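Local coordinates for protein glcnac-alpha-1,4-gal-releasing endo-beta-galactosidase (Clostridium perfringens, PDB 1UPS) that probably hydrolyses O-glycosidic bonds as a calcium-binding family 16 endo-beta-galactosidase that releases GlcNAc-alpha-1,4-Gal, at residues H215-L226 and Y230-S241. Numbering follows the deposited sequence. Where two conformers were deposited one is given.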
loop_
_atom_site.group_PDB
_atom_site.type_symbol
_atom_site.label_atom_id
_atom_site.label_comp_id
_atom_site.label_asym_id
_atom_site.label_seq_id
_atom_site.Cartn_x
_atom_site.Cartn_y
_atom_site.Cartn_z
ATOM N N HIS A 215 -14.016 -6.258 -6.429
ATOM C CA HIS A 215 -13.305 -6.542 -5.181
ATOM C C HIS A 215 -13.024 -5.247 -4.441
ATOM O O HIS A 215 -13.164 -4.170 -5.009
ATOM C CB HIS A 215 -12.036 -7.357 -5.445
ATOM C CG HIS A 215 -12.346 -8.746 -5.888
ATOM N ND1 HIS A 215 -12.545 -9.777 -4.993
ATOM C CD2 HIS A 215 -12.614 -9.252 -7.117
ATOM C CE1 HIS A 215 -12.867 -10.876 -5.659
ATOM N NE2 HIS A 215 -12.923 -10.584 -6.948
ATOM N N ILE A 216 -12.699 -5.359 -3.157
ATOM C CA ILE A 216 -12.482 -4.190 -2.324
ATOM C C ILE A 216 -10.977 -4.014 -2.112
ATOM O O ILE A 216 -10.277 -4.954 -1.709
ATOM C CB ILE A 216 -13.268 -4.313 -0.955
ATOM C CG1 ILE A 216 -14.787 -4.404 -1.214
ATOM C CG2 ILE A 216 -12.993 -3.118 -0.069
ATOM C CD1 ILE A 216 -15.659 -4.520 0.064
ATOM N N TYR A 217 -10.500 -2.800 -2.379
ATOM C CA TYR A 217 -9.101 -2.419 -2.196
ATOM C C TYR A 217 -9.071 -1.278 -1.197
ATOM O O TYR A 217 -9.822 -0.314 -1.328
ATOM C CB TYR A 217 -8.498 -1.937 -3.536
ATOM C CG TYR A 217 -8.585 -3.000 -4.619
ATOM C CD1 TYR A 217 -9.655 -3.026 -5.516
ATOM C CD2 TYR A 217 -7.601 -3.986 -4.727
ATOM C CE1 TYR A 217 -9.733 -4.014 -6.529
ATOM C CE2 TYR A 217 -7.665 -4.972 -5.719
ATOM C CZ TYR A 217 -8.746 -4.978 -6.607
ATOM O OH TYR A 217 -8.819 -5.948 -7.577
ATOM N N ALA A 218 -8.200 -1.374 -0.204
ATOM C CA ALA A 218 -8.149 -0.338 0.826
ATOM C C ALA A 218 -6.737 -0.099 1.330
ATOM O O ALA A 218 -5.878 -0.991 1.276
ATOM C CB ALA A 218 -9.096 -0.684 2.014
ATOM N N MET A 219 -6.516 1.127 1.799
ATOM C CA MET A 219 -5.282 1.501 2.462
ATOM C C MET A 219 -5.603 2.239 3.758
ATOM O O MET A 219 -6.357 3.226 3.758
ATOM C CB MET A 219 -4.425 2.417 1.566
ATOM C CG MET A 219 -3.224 3.015 2.342
ATOM S SD MET A 219 -2.324 4.259 1.365
ATOM C CE MET A 219 -3.473 5.593 1.412
ATOM N N GLU A 220 -5.005 1.787 4.857
ATOM C CA GLU A 220 -5.015 2.592 6.072
ATOM C C GLU A 220 -3.665 3.286 6.203
ATOM O O GLU A 220 -2.612 2.636 6.273
ATOM C CB GLU A 220 -5.337 1.766 7.335
ATOM C CG GLU A 220 -5.519 2.679 8.552
ATOM C CD GLU A 220 -6.485 2.137 9.601
ATOM O OE1 GLU A 220 -7.341 2.904 10.094
ATOM O OE2 GLU A 220 -6.380 0.954 9.940
ATOM N N TRP A 221 -3.720 4.613 6.204
ATOM C CA TRP A 221 -2.538 5.467 6.233
ATOM C C TRP A 221 -2.521 6.112 7.615
ATOM O O TRP A 221 -3.413 6.878 7.965
ATOM C CB TRP A 221 -2.646 6.500 5.100
ATOM C CG TRP A 221 -1.739 7.728 5.159
ATOM C CD1 TRP A 221 -0.515 7.865 5.781
ATOM C CD2 TRP A 221 -2.000 8.968 4.523
ATOM N NE1 TRP A 221 -0.015 9.133 5.566
ATOM C CE2 TRP A 221 -0.911 9.836 4.804
ATOM C CE3 TRP A 221 -3.068 9.457 3.755
ATOM C CZ2 TRP A 221 -0.868 11.164 4.355
ATOM C CZ3 TRP A 221 -3.016 10.763 3.290
ATOM C CH2 TRP A 221 -1.918 11.604 3.592
ATOM N N THR A 222 -1.533 5.733 8.419
ATOM C CA THR A 222 -1.383 6.264 9.775
ATOM C C THR A 222 -0.039 7.001 9.837
ATOM O O THR A 222 0.744 6.940 8.896
ATOM C CB THR A 222 -1.390 5.134 10.829
ATOM O OG1 THR A 222 -0.172 4.378 10.724
ATOM C CG2 THR A 222 -2.503 4.117 10.550
ATOM N N PRO A 223 0.248 7.670 10.948
ATOM C CA PRO A 223 1.566 8.279 11.144
ATOM C C PRO A 223 2.723 7.278 11.084
ATOM O O PRO A 223 3.871 7.702 10.904
ATOM C CB PRO A 223 1.451 8.879 12.550
ATOM C CG PRO A 223 0.025 9.172 12.683
ATOM C CD PRO A 223 -0.662 7.967 12.072
ATOM N N THR A 224 2.432 5.988 11.213
ATOM C CA THR A 224 3.466 4.951 11.289
ATOM C C THR A 224 3.688 4.167 9.987
ATOM O O THR A 224 4.823 3.744 9.684
ATOM C CB THR A 224 3.101 3.967 12.429
ATOM O OG1 THR A 224 3.233 4.650 13.679
ATOM C CG2 THR A 224 4.117 2.828 12.546
ATOM N N ALA A 225 2.616 3.968 9.229
ATOM C CA ALA A 225 2.650 2.988 8.133
ATOM C C ALA A 225 1.513 3.142 7.141
ATOM O O ALA A 225 0.520 3.842 7.410
ATOM C CB ALA A 225 2.627 1.540 8.728
ATOM N N LEU A 226 1.681 2.476 5.994
ATOM C CA LEU A 226 0.630 2.257 5.002
ATOM C C LEU A 226 0.291 0.767 5.002
ATOM O O LEU A 226 1.158 -0.083 4.782
ATOM C CB LEU A 226 1.108 2.677 3.592
ATOM C CG LEU A 226 1.758 4.075 3.516
ATOM C CD1 LEU A 226 2.231 4.341 2.098
ATOM C CD2 LEU A 226 0.775 5.149 3.965
ATOM N N TYR A 230 -7.079 -6.347 0.924
ATOM C CA TYR A 230 -7.828 -6.890 -0.212
ATOM C C TYR A 230 -8.997 -7.663 0.340
ATOM O O TYR A 230 -8.797 -8.622 1.095
ATOM C CB TYR A 230 -6.953 -7.847 -1.011
ATOM C CG TYR A 230 -7.640 -8.518 -2.205
ATOM C CD1 TYR A 230 -7.829 -7.815 -3.405
ATOM C CD2 TYR A 230 -8.048 -9.866 -2.144
ATOM C CE1 TYR A 230 -8.413 -8.417 -4.519
ATOM C CE2 TYR A 230 -8.652 -10.491 -3.259
ATOM C CZ TYR A 230 -8.814 -9.761 -4.446
ATOM O OH TYR A 230 -9.399 -10.344 -5.550
ATOM N N ASP A 231 -10.212 -7.258 -0.039
ATOM C CA ASP A 231 -11.430 -7.869 0.508
ATOM C C ASP A 231 -11.335 -7.996 2.028
ATOM O O ASP A 231 -11.641 -9.051 2.609
ATOM C CB ASP A 231 -11.694 -9.220 -0.166
ATOM C CG ASP A 231 -12.094 -9.061 -1.608
ATOM O OD1 ASP A 231 -12.135 -10.077 -2.336
ATOM O OD2 ASP A 231 -12.375 -7.940 -2.089
ATOM N N ASN A 232 -10.900 -6.902 2.648
ATOM C CA ASN A 232 -10.844 -6.749 4.113
ATOM C C ASN A 232 -9.763 -7.537 4.848
ATOM O O ASN A 232 -9.822 -7.641 6.082
ATOM C CB ASN A 232 -12.220 -7.037 4.765
ATOM C CG ASN A 232 -13.313 -6.125 4.252
ATOM O OD1 ASN A 232 -13.049 -4.970 3.879
ATOM N ND2 ASN A 232 -14.564 -6.626 4.246
ATOM N N GLU A 233 -8.818 -8.122 4.108
ATOM C CA GLU A 233 -7.717 -8.891 4.707
ATOM C C GLU A 233 -6.361 -8.270 4.357
ATOM O O GLU A 233 -6.106 -7.904 3.195
ATOM C CB GLU A 233 -7.739 -10.360 4.250
ATOM C CG GLU A 233 -6.601 -11.195 4.861
ATOM C CD GLU A 233 -6.636 -12.673 4.475
ATOM O OE1 GLU A 233 -6.069 -13.033 3.401
ATOM O OE2 GLU A 233 -7.218 -13.474 5.259
ATOM N N LEU A 234 -5.485 -8.167 5.356
ATOM C CA LEU A 234 -4.188 -7.496 5.136
ATOM C C LEU A 234 -3.366 -8.190 4.044
ATOM O O LEU A 234 -3.212 -9.427 4.060
ATOM C CB LEU A 234 -3.405 -7.438 6.456
ATOM C CG LEU A 234 -2.090 -6.651 6.395
ATOM C CD1 LEU A 234 -2.315 -5.171 6.059
ATOM C CD2 LEU A 234 -1.354 -6.803 7.719
ATOM N N PHE A 235 -2.828 -7.385 3.118
ATOM C CA PHE A 235 -2.182 -7.896 1.901
ATOM C C PHE A 235 -0.739 -7.377 1.776
ATOM O O PHE A 235 0.148 -8.108 1.295
ATOM C CB PHE A 235 -3.031 -7.493 0.673
ATOM C CG PHE A 235 -2.457 -7.921 -0.675
ATOM C CD1 PHE A 235 -2.614 -9.224 -1.133
ATOM C CD2 PHE A 235 -1.817 -6.994 -1.491
ATOM C CE1 PHE A 235 -2.114 -9.608 -2.399
ATOM C CE2 PHE A 235 -1.302 -7.364 -2.749
ATOM C CZ PHE A 235 -1.464 -8.670 -3.197
ATOM N N LYS A 236 -0.497 -6.151 2.246
ATOM C CA LYS A 236 0.836 -5.509 2.156
ATOM C C LYS A 236 0.988 -4.433 3.228
ATOM O O LYS A 236 0.017 -3.758 3.590
ATOM C CB LYS A 236 1.020 -4.851 0.783
ATOM C CG LYS A 236 2.427 -4.280 0.561
ATOM C CD LYS A 236 2.603 -3.755 -0.835
ATOM C CE LYS A 236 4.009 -3.175 -1.092
ATOM N NZ LYS A 236 4.197 -2.787 -2.554
ATOM N N VAL A 237 2.222 -4.254 3.705
ATOM C CA VAL A 237 2.533 -3.199 4.654
ATOM C C VAL A 237 3.783 -2.466 4.202
ATOM O O VAL A 237 4.765 -3.100 3.802
ATOM C CB VAL A 237 2.825 -3.768 6.068
ATOM C CG1 VAL A 237 3.174 -2.644 7.044
ATOM C CG2 VAL A 237 1.652 -4.555 6.582
ATOM N N ILE A 238 3.718 -1.133 4.239
ATOM C CA ILE A 238 4.893 -0.298 4.035
ATOM C C ILE A 238 5.083 0.538 5.300
ATOM O O ILE A 238 4.172 1.264 5.698
ATOM C CB ILE A 238 4.699 0.599 2.801
ATOM C CG1 ILE A 238 4.632 -0.255 1.529
ATOM C CG2 ILE A 238 5.817 1.695 2.738
ATOM C CD1 ILE A 238 4.238 0.548 0.264
ATOM N N TYR A 239 6.243 0.418 5.950
ATOM C CA TYR A 239 6.479 1.183 7.182
ATOM C C TYR A 239 7.071 2.531 6.801
ATOM O O TYR A 239 7.979 2.583 5.979
ATOM C CB TYR A 239 7.334 0.393 8.201
ATOM C CG TYR A 239 6.511 -0.709 8.886
ATOM C CD1 TYR A 239 5.520 -0.393 9.824
ATOM C CD2 TYR A 239 6.686 -2.061 8.544
ATOM C CE1 TYR A 239 4.736 -1.403 10.436
ATOM C CE2 TYR A 239 5.903 -3.070 9.138
ATOM C CZ TYR A 239 4.927 -2.729 10.085
ATOM O OH TYR A 239 4.149 -3.718 10.686
ATOM N N GLY A 240 6.530 3.604 7.374
ATOM C CA GLY A 240 6.819 4.971 6.948
ATOM C C GLY A 240 5.618 5.519 6.189
ATOM O O GLY A 240 4.902 4.768 5.531
ATOM N N SER A 241 5.359 6.815 6.296
ATOM C CA SER A 241 4.178 7.395 5.641
ATOM C C SER A 241 4.356 8.892 5.504
ATOM O O SER A 241 5.062 9.504 6.320
ATOM C CB SER A 241 2.897 7.102 6.445
ATOM O OG SER A 241 2.786 7.959 7.579
HETATM O O HOH W 1 -10.185 -4.433 1.524
#
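The imidazole of H215 is met on two sides by the turn that begins at Y230: the phenol oxygen of Y230 lies over one face, and the carboxylate of D231 sits at the edge, turned 24° from the ring. Y230 in turn directs its own edge toward the face of Y217 in an offset edge-to-face pair, with Y230 CD1 3.7 Å from Y217 CE2. The three rings form an aromatic cluster, and Y230 OH is bonded beyond it to the carbonyl of S207.

How a turn can be tied to a neighbouring strand is well illustrated by D231. With its CG beside the backbone N (chi1 -69°), the carboxylate divides its oxygens between two donors. D231 OD1 takes H215 ND1 through its syn lone pair at 2.7 Å. D231 OD2 receives I216 N at 2.8 Å in a nearly straight bond. D231 N returns a bond to I216 O, so side chain and backbone together grip one short piece of strand. E213 holds H215 NE2, which helps fix the ring's rotation.

At the far end, S241 OG donates to T222 O at 2.6 Å in the carbonyl plane, the S241 side chain lying at the edge of the W221 indole. T222 OG1 accepts from T224 N in an ST turn, and T224 O takes G240 N. Beyond, L226 and I238 exchange two backbone bonds, and A225 CB packs 3.6 Å from Y239 CD1.

A type I' turn, Y230 to E233, joins strands 225-230 and 233-239 in a beta hairpin of the beta-sandwich of the glycoside hydrolase family 16 domain. Strand 215-221 pairs with 225-230 and 129-136, W182 of strand 181-187 packs against Y217 and Y230, and Y239 stacks on Y331 of strand 327-332, its hydroxyl hydrogen-bonded to E372 and K329.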